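Local coordinates for uncharacterized protein VP1736 (Vibrio parahaemolyticus, PDB 3LXQ) that is of unknown function but belongs to the sulfatase family, a branch of the alkaline phosphatase superfamily of alpha/beta proteins, at residues Asp55-Ser60 against Pro361-Asp366; Gln99-Leu104 against Pro111-Leu116; Asp167-Gln172 against Ser352-Asp357; Glu229-Leu234 against Ser243-Ser248; Asn393-Ser398 against Val403-Tyr408. All coordinates share one frame; numbering follows the deposited sequence. Where two conformers were deposited one is given.

Interaction 1: Asp55-Ser60 against Pro361-Asp366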
# COMPACT_ATOMS: atom_id res chain seq x y z
N ASP A 55 22.70 5.17 8.29
CA ASP A 55 23.57 4.57 7.29
C ASP A 55 23.03 3.23 6.83
O ASP A 55 22.99 2.96 5.63
CB ASP A 55 25.02 4.46 7.80
CG ASP A 55 25.71 5.79 7.89
OD1 ASP A 55 25.17 6.79 7.35
OD2 ASP A 55 26.80 5.85 8.49
N LEU A 56 22.59 2.42 7.79
CA LEU A 56 22.07 1.10 7.47
C LEU A 56 20.73 1.20 6.74
O LEU A 56 20.44 0.37 5.88
CB LEU A 56 21.96 0.23 8.72
CG LEU A 56 23.29 -0.19 9.34
CD1 LEU A 56 23.05 -0.79 10.72
CD2 LEU A 56 24.07 -1.16 8.44
N VAL A 57 19.94 2.22 7.08
CA VAL A 57 18.65 2.47 6.41
C VAL A 57 18.89 2.89 4.95
O VAL A 57 18.35 2.28 4.02
CB VAL A 57 17.78 3.50 7.21
CG1 VAL A 57 16.59 3.99 6.41
CG2 VAL A 57 17.29 2.88 8.53
N ARG A 58 19.74 3.90 4.76
CA ARG A 58 20.08 4.36 3.42
C ARG A 58 20.71 3.27 2.55
O ARG A 58 20.27 3.05 1.42
CB ARG A 58 21.00 5.58 3.48
CG ARG A 58 20.28 6.87 3.88
CD ARG A 58 21.20 8.07 3.68
NE ARG A 58 22.22 8.17 4.73
CZ ARG A 58 22.18 9.03 5.74
NH1 ARG A 58 21.18 9.90 5.86
NH2 ARG A 58 23.14 9.02 6.64
N ALA A 59 21.72 2.59 3.07
CA ALA A 59 22.35 1.49 2.34
C ALA A 59 21.35 0.36 1.99
O ALA A 59 21.26 -0.05 0.82
CB ALA A 59 23.56 0.94 3.09
N SER A 60 20.60 -0.12 2.97
CA SER A 60 19.64 -1.17 2.71
C SER A 60 18.48 -0.73 1.80
O SER A 60 17.85 -1.58 1.18
CB SER A 60 19.11 -1.80 4.00
OG SER A 60 18.38 -0.84 4.76
N PRO A 361 11.98 11.92 0.38
CA PRO A 361 12.66 11.15 1.41
C PRO A 361 12.25 9.67 1.46
O PRO A 361 12.68 8.96 2.36
CB PRO A 361 12.25 11.87 2.70
CG PRO A 361 10.89 12.37 2.40
CD PRO A 361 10.93 12.78 0.95
N MSE A 362 11.45 9.21 0.50
CA MSE A 362 11.00 7.81 0.47
C MSE A 362 12.16 6.82 0.31
O MSE A 362 13.01 6.99 -0.56
CB MSE A 362 9.98 7.57 -0.64
CG MSE A 362 8.74 8.44 -0.57
SE MSE A 362 7.34 7.78 -1.76
CE MSE A 362 8.00 8.48 -3.46
N ILE A 363 12.17 5.79 1.15
CA ILE A 363 13.21 4.78 1.08
C ILE A 363 12.73 3.51 0.35
O ILE A 363 13.50 2.58 0.14
CB ILE A 363 13.80 4.44 2.47
CG1 ILE A 363 12.74 3.79 3.37
CG2 ILE A 363 14.38 5.69 3.10
CD1 ILE A 363 13.30 3.21 4.66
N GLY A 364 11.46 3.50 -0.04
CA GLY A 364 10.91 2.42 -0.86
C GLY A 364 11.51 2.39 -2.27
O GLY A 364 11.95 3.42 -2.79
N ARG A 365 11.48 1.21 -2.88
CA ARG A 365 12.21 0.93 -4.12
C ARG A 365 11.37 1.28 -5.34
O ARG A 365 10.14 1.09 -5.35
CB ARG A 365 12.58 -0.55 -4.17
CG ARG A 365 13.75 -0.97 -3.30
CD ARG A 365 13.41 -1.08 -1.80
NE ARG A 365 14.56 -1.58 -1.05
CZ ARG A 365 14.88 -2.87 -0.93
NH1 ARG A 365 14.10 -3.81 -1.46
NH2 ARG A 365 15.97 -3.24 -0.25
N ASP A 366 12.03 1.81 -6.36
CA ASP A 366 11.43 1.98 -7.68
C ASP A 366 11.65 0.66 -8.37
O ASP A 366 12.75 0.34 -8.82
CB ASP A 366 12.13 3.11 -8.43
CG ASP A 366 11.64 3.27 -9.88
OD1 ASP A 366 10.85 2.44 -10.38
OD2 ASP A 366 12.07 4.25 -10.54

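Interaction 2: Gln99-Leu104 against Pro111-Leu116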
# COMPACT_ATOMS: atom_id res chain seq x y z
N GLN A 99 -4.77 -14.80 1.09
CA GLN A 99 -5.57 -15.97 1.45
C GLN A 99 -6.92 -16.01 0.71
O GLN A 99 -7.51 -17.09 0.54
CB GLN A 99 -5.76 -16.08 2.97
CG GLN A 99 -6.66 -14.99 3.60
CD GLN A 99 -6.86 -15.15 5.11
OE1 GLN A 99 -6.98 -16.25 5.63
NE2 GLN A 99 -6.89 -14.02 5.81
N PHE A 100 -7.39 -14.85 0.27
CA PHE A 100 -8.66 -14.74 -0.44
C PHE A 100 -8.48 -14.62 -1.96
O PHE A 100 -9.45 -14.38 -2.68
CB PHE A 100 -9.47 -13.53 0.04
CG PHE A 100 -9.65 -13.47 1.54
CD1 PHE A 100 -10.44 -14.41 2.20
CD2 PHE A 100 -9.06 -12.44 2.28
CE1 PHE A 100 -10.62 -14.34 3.59
CE2 PHE A 100 -9.23 -12.37 3.68
CZ PHE A 100 -10.02 -13.32 4.33
N VAL A 101 -7.24 -14.78 -2.44
CA VAL A 101 -6.95 -14.63 -3.87
C VAL A 101 -6.60 -15.95 -4.57
O VAL A 101 -5.58 -16.58 -4.28
CB VAL A 101 -5.85 -13.57 -4.14
CG1 VAL A 101 -5.70 -13.33 -5.64
CG2 VAL A 101 -6.16 -12.26 -3.44
N GLY A 102 -7.47 -16.37 -5.49
CA GLY A 102 -7.27 -17.59 -6.26
C GLY A 102 -5.92 -17.66 -6.97
O GLY A 102 -5.19 -18.64 -6.82
N SER A 103 -5.59 -16.61 -7.72
CA SER A 103 -4.33 -16.57 -8.48
C SER A 103 -3.09 -16.58 -7.58
O SER A 103 -1.99 -16.85 -8.06
CB SER A 103 -4.30 -15.38 -9.45
OG SER A 103 -4.31 -14.14 -8.76
N LEU A 104 -3.27 -16.31 -6.29
CA LEU A 104 -2.17 -16.36 -5.33
C LEU A 104 -2.22 -17.60 -4.44
O LEU A 104 -1.56 -17.67 -3.41
CB LEU A 104 -2.12 -15.07 -4.48
CG LEU A 104 -1.45 -13.81 -5.05
CD1 LEU A 104 -2.00 -13.38 -6.42
CD2 LEU A 104 -1.57 -12.68 -4.07
N PRO A 111 -12.18 -14.35 -9.04
CA PRO A 111 -12.01 -14.69 -10.47
C PRO A 111 -11.79 -13.49 -11.41
O PRO A 111 -11.04 -13.62 -12.37
CB PRO A 111 -13.31 -15.43 -10.82
CG PRO A 111 -14.29 -15.04 -9.78
CD PRO A 111 -13.50 -14.77 -8.53
N ASN A 112 -12.43 -12.35 -11.14
CA ASN A 112 -12.18 -11.15 -11.95
C ASN A 112 -10.75 -10.65 -11.80
O ASN A 112 -10.11 -10.34 -12.79
CB ASN A 112 -13.16 -10.02 -11.61
CG ASN A 112 -14.58 -10.32 -12.07
OD1 ASN A 112 -14.83 -10.60 -13.24
ND2 ASN A 112 -15.53 -10.24 -11.14
N LEU A 113 -10.26 -10.58 -10.56
CA LEU A 113 -8.88 -10.13 -10.31
C LEU A 113 -7.86 -11.11 -10.89
O LEU A 113 -6.90 -10.69 -11.51
CB LEU A 113 -8.60 -9.89 -8.82
CG LEU A 113 -7.22 -9.34 -8.42
CD1 LEU A 113 -7.00 -7.94 -8.99
CD2 LEU A 113 -7.02 -9.36 -6.91
N ASP A 114 -8.10 -12.41 -10.71
CA ASP A 114 -7.24 -13.47 -11.23
C ASP A 114 -6.98 -13.31 -12.73
O ASP A 114 -5.85 -13.48 -13.20
CB ASP A 114 -7.88 -14.84 -11.01
CG ASP A 114 -7.79 -15.31 -9.57
OD1 ASP A 114 -7.30 -14.56 -8.70
OD2 ASP A 114 -8.21 -16.46 -9.33
N GLU A 115 -8.05 -13.00 -13.46
CA GLU A 115 -8.01 -12.80 -14.90
C GLU A 115 -7.20 -11.55 -15.24
O GLU A 115 -6.34 -11.59 -16.11
CB GLU A 115 -9.43 -12.67 -15.45
CG GLU A 115 -9.53 -12.76 -16.95
CD GLU A 115 -9.29 -14.16 -17.47
OE1 GLU A 115 -8.21 -14.73 -17.20
OE2 GLU A 115 -10.19 -14.69 -18.17
N LEU A 116 -7.48 -10.46 -14.52
CA LEU A 116 -6.76 -9.19 -14.69
C LEU A 116 -5.27 -9.29 -14.34
O LEU A 116 -4.44 -8.52 -14.84
CB LEU A 116 -7.42 -8.10 -13.85
CG LEU A 116 -8.83 -7.66 -14.26
CD1 LEU A 116 -9.57 -7.08 -13.08
CD2 LEU A 116 -8.76 -6.67 -15.42

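Interaction 3: Asp167-Gln172 against Ser352-Asp357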
# COMPACT_ATOMS: atom_id res chain seq x y z
N ASP A 167 0.61 15.61 -2.29
CA ASP A 167 1.04 17.00 -2.41
C ASP A 167 2.21 17.16 -3.39
O ASP A 167 2.35 18.25 -3.99
CB ASP A 167 1.28 17.67 -1.06
CG ASP A 167 2.64 17.42 -0.50
OD1 ASP A 167 3.59 18.14 -0.89
OD2 ASP A 167 2.76 16.52 0.36
N LEU A 168 2.98 16.10 -3.61
CA LEU A 168 4.04 16.14 -4.62
C LEU A 168 3.39 16.31 -5.99
O LEU A 168 3.74 17.23 -6.73
CB LEU A 168 4.93 14.87 -4.58
CG LEU A 168 6.06 14.71 -5.62
CD1 LEU A 168 7.07 15.87 -5.59
CD2 LEU A 168 6.79 13.39 -5.46
N LEU A 169 2.42 15.46 -6.30
CA LEU A 169 1.71 15.53 -7.57
C LEU A 169 0.93 16.83 -7.73
O LEU A 169 0.91 17.40 -8.82
CB LEU A 169 0.84 14.28 -7.79
CG LEU A 169 1.64 12.99 -8.02
CD1 LEU A 169 0.78 11.73 -7.96
CD2 LEU A 169 2.46 13.02 -9.32
N LYS A 170 0.33 17.32 -6.64
CA LYS A 170 -0.37 18.61 -6.62
C LYS A 170 0.58 19.74 -6.97
O LYS A 170 0.33 20.52 -7.90
CB LYS A 170 -1.02 18.86 -5.25
N GLU A 171 1.69 19.83 -6.23
CA GLU A 171 2.75 20.78 -6.52
C GLU A 171 3.23 20.68 -7.99
O GLU A 171 3.59 21.69 -8.61
CB GLU A 171 3.91 20.60 -5.53
CG GLU A 171 5.10 21.53 -5.74
CD GLU A 171 5.68 22.09 -4.44
OE1 GLU A 171 5.69 23.33 -4.28
OE2 GLU A 171 6.11 21.29 -3.59
N GLN A 172 3.20 19.46 -8.54
CA GLN A 172 3.58 19.20 -9.93
C GLN A 172 2.46 19.43 -10.95
O GLN A 172 2.62 19.10 -12.13
CB GLN A 172 4.10 17.76 -10.06
CG GLN A 172 5.55 17.56 -9.63
CD GLN A 172 6.49 18.48 -10.39
OE1 GLN A 172 7.01 19.45 -9.83
NE2 GLN A 172 6.70 18.19 -11.67
N SER A 352 7.45 6.57 -10.98
CA SER A 352 8.38 6.25 -12.04
C SER A 352 7.62 5.84 -13.28
O SER A 352 8.00 6.22 -14.39
CB SER A 352 9.35 5.16 -11.58
OG SER A 352 10.47 5.03 -12.45
N LEU A 353 6.54 5.08 -13.09
CA LEU A 353 5.70 4.62 -14.21
C LEU A 353 4.90 5.72 -14.88
O LEU A 353 4.61 5.66 -16.09
CB LEU A 353 4.76 3.50 -13.77
CG LEU A 353 5.39 2.11 -13.64
CD1 LEU A 353 4.51 1.18 -12.80
CD2 LEU A 353 5.65 1.52 -15.02
N ILE A 354 4.52 6.74 -14.10
CA ILE A 354 3.67 7.81 -14.63
C ILE A 354 4.46 8.99 -15.22
O ILE A 354 3.88 9.96 -15.70
CB ILE A 354 2.60 8.31 -13.61
CG1 ILE A 354 3.26 8.97 -12.39
CG2 ILE A 354 1.66 7.16 -13.21
CD1 ILE A 354 2.28 9.71 -11.48
N GLY A 355 5.78 8.89 -15.15
CA GLY A 355 6.67 9.91 -15.70
C GLY A 355 6.98 11.08 -14.79
O GLY A 355 7.30 12.16 -15.27
N VAL A 356 6.89 10.88 -13.48
CA VAL A 356 7.21 11.96 -12.53
C VAL A 356 8.53 11.71 -11.81
O VAL A 356 8.66 10.74 -11.06
CB VAL A 356 6.07 12.19 -11.50
CG1 VAL A 356 6.47 13.25 -10.46
CG2 VAL A 356 4.79 12.63 -12.20
N ASP A 357 9.50 12.60 -12.05
CA ASP A 357 10.78 12.56 -11.33
C ASP A 357 10.53 12.84 -9.85
O ASP A 357 9.77 13.75 -9.51
CB ASP A 357 11.77 13.61 -11.88
CG ASP A 357 12.35 13.24 -13.24
OD1 ASP A 357 13.02 14.11 -13.84
OD2 ASP A 357 12.14 12.10 -13.72

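Interaction 4: Glu229-Leu234 against Ser243-Ser248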
# COMPACT_ATOMS: atom_id res chain seq x y z
N GLU A 229 -17.04 7.57 -13.17
CA GLU A 229 -17.69 8.87 -13.41
C GLU A 229 -16.71 10.03 -13.23
O GLU A 229 -16.68 10.95 -14.05
CB GLU A 229 -18.86 9.08 -12.42
CG GLU A 229 -20.26 9.08 -13.00
CD GLU A 229 -21.28 9.75 -12.08
OE1 GLU A 229 -21.14 9.65 -10.83
OE2 GLU A 229 -22.22 10.38 -12.60
N GLU A 230 -15.94 9.97 -12.16
CA GLU A 230 -15.00 11.03 -11.79
C GLU A 230 -13.81 11.07 -12.73
O GLU A 230 -13.23 12.13 -12.95
CB GLU A 230 -14.49 10.79 -10.36
CG GLU A 230 -15.40 11.34 -9.27
CD GLU A 230 -15.43 12.86 -9.27
OE1 GLU A 230 -16.38 13.44 -9.83
OE2 GLU A 230 -14.49 13.48 -8.74
N PHE A 231 -13.44 9.90 -13.24
CA PHE A 231 -12.25 9.77 -14.08
C PHE A 231 -12.59 10.23 -15.48
O PHE A 231 -11.82 10.97 -16.09
CB PHE A 231 -11.73 8.33 -14.10
CG PHE A 231 -11.32 7.80 -12.74
CD1 PHE A 231 -10.88 8.65 -11.74
CD2 PHE A 231 -11.35 6.43 -12.50
CE1 PHE A 231 -10.50 8.16 -10.50
CE2 PHE A 231 -10.95 5.92 -11.25
CZ PHE A 231 -10.53 6.80 -10.26
N GLU A 232 -13.74 9.80 -16.00
CA GLU A 232 -14.20 10.25 -17.32
C GLU A 232 -14.51 11.75 -17.32
O GLU A 232 -14.47 12.40 -18.37
CB GLU A 232 -15.41 9.45 -17.79
CG GLU A 232 -15.33 9.06 -19.27
CD GLU A 232 -15.52 7.57 -19.48
OE1 GLU A 232 -15.99 6.87 -18.55
OE2 GLU A 232 -15.17 7.09 -20.58
N ARG A 233 -14.81 12.27 -16.13
CA ARG A 233 -14.97 13.70 -15.90
C ARG A 233 -13.61 14.39 -15.95
O ARG A 233 -13.40 15.28 -16.78
CB ARG A 233 -15.64 13.95 -14.54
CG ARG A 233 -16.07 15.40 -14.27
CD ARG A 233 -14.85 16.32 -14.07
NE ARG A 233 -14.87 17.09 -12.82
CZ ARG A 233 -15.21 16.61 -11.63
NH1 ARG A 233 -15.19 17.40 -10.57
NH2 ARG A 233 -15.54 15.33 -11.48
N LEU A 234 -12.69 13.98 -15.07
CA LEU A 234 -11.37 14.61 -14.98
C LEU A 234 -10.57 14.54 -16.29
O LEU A 234 -9.81 15.46 -16.61
CB LEU A 234 -10.55 14.02 -13.81
CG LEU A 234 -10.98 14.38 -12.38
CD1 LEU A 234 -10.44 13.37 -11.35
CD2 LEU A 234 -10.59 15.82 -11.99
N SER A 243 -5.79 9.70 -8.10
CA SER A 243 -6.95 9.27 -7.36
C SER A 243 -6.69 8.06 -6.47
O SER A 243 -6.25 7.01 -6.93
CB SER A 243 -8.09 8.97 -8.34
OG SER A 243 -9.28 8.60 -7.65
N LEU A 244 -6.99 8.22 -5.18
CA LEU A 244 -7.02 7.10 -4.23
C LEU A 244 -8.47 6.69 -4.00
O LEU A 244 -9.26 7.48 -3.53
CB LEU A 244 -6.32 7.47 -2.90
CG LEU A 244 -6.46 6.47 -1.75
CD1 LEU A 244 -5.85 5.12 -2.09
CD2 LEU A 244 -5.88 7.00 -0.46
N VAL A 245 -8.79 5.44 -4.32
CA VAL A 245 -10.13 4.88 -4.22
C VAL A 245 -10.06 3.71 -3.26
O VAL A 245 -9.26 2.80 -3.46
CB VAL A 245 -10.62 4.34 -5.58
CG1 VAL A 245 -12.01 3.74 -5.44
CG2 VAL A 245 -10.59 5.42 -6.69
N PHE A 246 -10.89 3.73 -2.21
CA PHE A 246 -10.76 2.78 -1.11
C PHE A 246 -12.06 2.05 -0.88
O PHE A 246 -13.08 2.67 -0.58
CB PHE A 246 -10.31 3.54 0.15
CG PHE A 246 -9.94 2.66 1.33
CD1 PHE A 246 -9.48 1.35 1.15
CD2 PHE A 246 -10.02 3.16 2.63
CE1 PHE A 246 -9.13 0.55 2.25
CE2 PHE A 246 -9.66 2.37 3.75
CZ PHE A 246 -9.21 1.06 3.55
N THR A 247 -12.04 0.72 -1.01
CA THR A 247 -13.24 -0.10 -0.82
C THR A 247 -13.69 -0.14 0.64
O THR A 247 -12.89 0.13 1.54
CB THR A 247 -13.08 -1.57 -1.37
OG1 THR A 247 -12.11 -2.30 -0.60
CG2 THR A 247 -12.71 -1.56 -2.85
N SER A 248 -14.97 -0.48 0.84
CA SER A 248 -15.65 -0.48 2.15
C SER A 248 -16.56 -1.68 2.40
O SER A 248 -16.89 -1.99 3.55
CB SER A 248 -16.53 0.76 2.30
OG SER A 248 -15.73 1.90 2.57

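Interaction 5: Asn393-Ser398 against Val403-Tyr408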
# COMPACT_ATOMS: atom_id res chain seq x y z
N ASN A 393 16.74 -14.89 5.21
CA ASN A 393 16.50 -14.82 6.64
C ASN A 393 15.23 -14.05 6.97
O ASN A 393 14.70 -13.28 6.14
CB ASN A 393 17.71 -14.18 7.33
CG ASN A 393 18.26 -12.98 6.55
OD1 ASN A 393 17.54 -12.01 6.34
ND2 ASN A 393 19.51 -13.07 6.12
N LEU A 394 14.74 -14.26 8.18
CA LEU A 394 13.69 -13.45 8.75
C LEU A 394 14.06 -13.10 10.17
O LEU A 394 14.32 -13.99 11.00
CB LEU A 394 12.35 -14.19 8.72
CG LEU A 394 11.20 -13.69 9.61
CD1 LEU A 394 10.60 -12.38 9.09
CD2 LEU A 394 10.14 -14.78 9.71
N VAL A 395 14.08 -11.80 10.45
CA VAL A 395 14.38 -11.29 11.79
C VAL A 395 13.16 -10.60 12.37
O VAL A 395 12.57 -9.71 11.75
CB VAL A 395 15.56 -10.30 11.80
CG1 VAL A 395 15.73 -9.68 13.19
CG2 VAL A 395 16.84 -10.98 11.34
N VAL A 396 12.80 -11.03 13.57
CA VAL A 396 11.70 -10.44 14.31
C VAL A 396 12.18 -9.82 15.63
O VAL A 396 12.84 -10.48 16.44
CB VAL A 396 10.58 -11.47 14.57
CG1 VAL A 396 9.50 -10.87 15.46
CG2 VAL A 396 9.98 -11.93 13.23
N LEU A 397 11.83 -8.56 15.83
CA LEU A 397 12.16 -7.81 17.04
C LEU A 397 10.90 -7.60 17.87
O LEU A 397 9.88 -7.13 17.35
CB LEU A 397 12.75 -6.43 16.67
CG LEU A 397 13.87 -6.40 15.64
CD1 LEU A 397 14.30 -4.96 15.42
CD2 LEU A 397 15.07 -7.26 16.09
N SER A 398 10.97 -7.95 19.15
CA SER A 398 9.84 -7.78 20.05
C SER A 398 10.24 -6.96 21.29
O SER A 398 11.45 -6.77 21.55
CB SER A 398 9.27 -9.15 20.44
OG SER A 398 10.30 -10.13 20.53
N VAL A 403 15.11 -10.74 20.37
CA VAL A 403 15.44 -10.87 18.96
C VAL A 403 15.33 -12.34 18.54
O VAL A 403 15.98 -13.20 19.12
CB VAL A 403 16.88 -10.35 18.67
CG1 VAL A 403 17.30 -10.65 17.23
CG2 VAL A 403 16.98 -8.85 18.97
N SER A 404 14.48 -12.60 17.55
CA SER A 404 14.34 -13.95 16.99
C SER A 404 14.87 -13.97 15.57
O SER A 404 14.65 -13.04 14.80
CB SER A 404 12.88 -14.41 17.00
OG SER A 404 12.50 -14.87 18.28
N THR A 405 15.58 -15.04 15.23
CA THR A 405 16.19 -15.18 13.91
C THR A 405 15.75 -16.49 13.26
O THR A 405 15.86 -17.56 13.87
CB THR A 405 17.73 -15.08 14.00
OG1 THR A 405 18.23 -16.07 14.90
CG2 THR A 405 18.15 -13.70 14.48
N MSE A 406 15.23 -16.39 12.04
CA MSE A 406 14.60 -17.54 11.37
C MSE A 406 14.88 -17.63 9.87
O MSE A 406 15.29 -16.65 9.24
CB MSE A 406 13.08 -17.52 11.60
CG MSE A 406 12.64 -17.85 13.02
SE MSE A 406 10.90 -17.09 13.51
CE MSE A 406 11.27 -15.20 13.19
N GLU A 407 14.67 -18.82 9.33
CA GLU A 407 14.65 -19.05 7.89
C GLU A 407 13.19 -19.25 7.51
O GLU A 407 12.48 -20.03 8.15
CB GLU A 407 15.47 -20.29 7.51
N TYR A 408 12.74 -18.54 6.48
CA TYR A 408 11.35 -18.62 6.07
C TYR A 408 11.15 -19.51 4.85
O TYR A 408 11.81 -19.35 3.83
CB TYR A 408 10.79 -17.22 5.82
CG TYR A 408 9.31 -17.17 5.54
CD1 TYR A 408 8.38 -17.31 6.57
CD2 TYR A 408 8.84 -16.96 4.25
CE1 TYR A 408 7.02 -17.25 6.31
CE2 TYR A 408 7.48 -16.90 3.98
CZ TYR A 408 6.58 -17.05 5.01
OH TYR A 408 5.24 -16.98 4.72

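Interaction 1: Asp55-Ser60 against Pro361-Asp366
The C-terminal half of helix 50-61 docks on the loop that follows strand 358-360, V57 and S60 of the helix meeting I363 and R365 of the loop. The contact has two unlike ends. At the apolar one, V57 CG1 rests 3.8 Å from I363 CD1, and the two side chains run at about a right angle to each other. I363 holds its CG1 between its own backbone N and carbonyl carbon (chi1 65°), and from there the extended branch carries CD1 out to the helix. At the polar end, R365 NH2 donates to S60 O over 2.9 Å. This bond is nearly straight (166° at the hydrogen), with the oxygen at the edge of the guanidinium and in its plane. R365 NE takes S61 O, while NH2 also reaches D375 O, so one guanidinium gathers three main-chain carbonyls. Two of these belong to the last turn of the helix, where a positive group would probably be favoured by the helix dipole. S60 is itself held from within: its OG lies 2.6 Å from L56 O, an oxygen that also accepts from S60 N. Helix 422-441 packs alongside, touching L56, V57 and S60 and sending N431 to S60 OG. Beyond the loop, selenomethionine M362 lies against helix 346-353, so that the loop 361-366 lies between helix 50-61 and helix 346-353.

Interaction 2: Gln99-Leu104 against Pro111-Leu116
Two donors of S103 lie over one and the same face of the D114 carboxylate. S103 N reaches D114 OD1 at 2.8 Å from a position 48° out of the carboxylate plane, and S103 OG comes to that D114 OD1 at 3.0 Å, 58° out of it. The other carboxylate oxygen, D114 OD2, is 3.4 Å from G102 CA. A second flat group, the F100 ring, carries Q99 CG over the centre of one face, and its surroundings include V275 of helix 271-289. The double grip by S103 depends on a torsion: OG sits between backbone N and carbonyl carbon (chi1 65°), which brings hydroxyl and amide to bear on one oxygen. T110 OG1 is a further partner of D114 OD1 and also bonds G102 N, so this threonine ties carboxylate and loop together. Beside the polar group, V101 CG1 passes 3.7 Å from D114 OD1, the two side chains sliding by in opposite senses, and touches L113 CD2 at 4.4 Å. Being in the first turn of helix 111-118, the carboxylate would probably be stabilised by the positive helix end. On the loop side, L104 N bonds V101 O at 3.1 Å, closing a type I beta turn. The motif is thus a tight turn pinned through its third residue to the opening turn of the following helix, within the connection that leaves strand 87-93 of the central sheet.

Interaction 3: Asp167-Gln172 against Ser352-Asp357
This is a purely apolar contact between the end of helix 165-171 and the chain leaving helix 346-353, and L169, I354 and V356 make most of it. Both helices lie within the sulfatase-family region, and the contact joins them at their C-terminal ends. A single methyl does most of the touching: L169 CD2 is 3.7 Å from V356 CG2 and 4.0 Å from I354 CD1. The two approaches differ in kind. L169 and I354 reach for each other tip to tip, whereas V356 comes in obliquely and offers both branches, its CG1 also standing 4.2 Å from L169 CD2. L169 has CG opposite its carbonyl carbon and beside its N (chi1 -68°), from which CD2 extends toward both partners. Farther out, Q172 CG comes to 4.5 Å from V356 CG1, a looser touch where Q172 is exposed. G355 ends helix 346-353 in a Schellman motif with positive phi (86°), and I354 and V356, one before and one after the glycine, both point toward helix 165-171. L351 adds to the same apolar patch, touching L168 and L169, and D357 OD2 is held by A79 N. With methyl groups on both sides, cohesion rests on dispersion and on excluding water from the interface; with no polar pair between the segments, the fit probably depends on side-chain shape rather than on directional bonds.

Interaction 4: Glu229-Leu234 against Ser243-Ser248
S243, at the start of the segment, meets the rim of the F231 ring with its hydroxyl: S243 OG lies 3.1 Å from F231 CE1 and in the plane of the ring. Its CB follows at 3.3 Å from the same F231 CE1. The oxygen stands opposite its backbone N (chi1 -178°), and its polar partner is Q177 NE2 on the adjacent strand 175-180, so a buried hydroxyl is satisfied while its flank borders the aromatic edge. L244 turns to the other face of the sheet. V245 returns to the helix side and brings CG2 to 3.8 Å from F231 CZ, again near the ring plane; it touches L223 as well. Beyond the strand's end, T247 packs on D220, L223 and Y224, which lie earlier on helix 220-234. The F231 ring is further set by F241, whose ring meets it with the planes at about 15°, and by Y294, edge-to-face. On the helix itself, R233 NH2 and E230 OE1 form a salt bridge of 2.6 Å. A helix lying on a parallel strand, itself flanked by strands 87-93 and 175-180, is layered alpha/beta packing, as in the alkaline phosphatase superfamily.

Interaction 5: Asn393-Ser398 against Val403-Tyr408
At the apolar centre the selenomethionine M406 lays its terminal methyl between two residues of the facing strand, with CE 3.5 Å from V396 CG2 and 3.7 Å from L394 CD2. The bend at the end of the chain (chi3 -57°) folds CE back over the neighbouring strand. As a cross-strand pair on one face, L394 and M406 lie side by side, pointing the same way, and V396 comes across at a slant. Y408 extends this surface, its CD1 4.4 Å from L394 CD2. On the opposite face of the hairpin, L397 CD2 runs alongside V403 CG2 at 3.8 Å, and V395 belongs to the same row as T405. Between the two faces runs the antiparallel backbone ladder. The hydrogen-bonded pair L394 and M406 is joined by L394 N to M406 O at 2.7 Å and by M406 N to L394 O at 2.8 Å; the pair V396 and S404 by V396 N to S404 O at 3.0 Å and by S404 N to V396 O at 2.9 Å, this last bond straight (179° at the hydrogen). V395 with T405, and L397 with V403, are the non-hydrogen-bonded pairs. Farther out the polar ends turn to neighbours: N393 OD1 bonds T390 OG1, and T405 OG1 bonds L418 O. The hairpin forms the third and fourth strands of a five-stranded antiparallel meander, with strand 385-390 next to 394-398 and strand 414-417 next to 402-409. Helix 422-441 lies over the side of V395 and L397, while V316 touches V396 on the other side.

Interactions 1 and 3 are in direct touch: D366 OD2 lies 2.6 Å from S352 OG, a probable hydrogen bond that couples the loop receiving helix 50-61 to the end of helix 346-353. Interaction 4 is nested within the chain loop that interaction 3 closes, and their nearest atoms come to about 7 Å. Interaction 2 belongs to the same family region, its centre about 22 Å from that of interaction 4. Interaction 5 lies apart, about 40 Å from interaction 4 between centres, yet helix 422-441 borders both it and interaction 1, linking the antiparallel sheet to helix 50-61. No ligand or assigned active site relates the five.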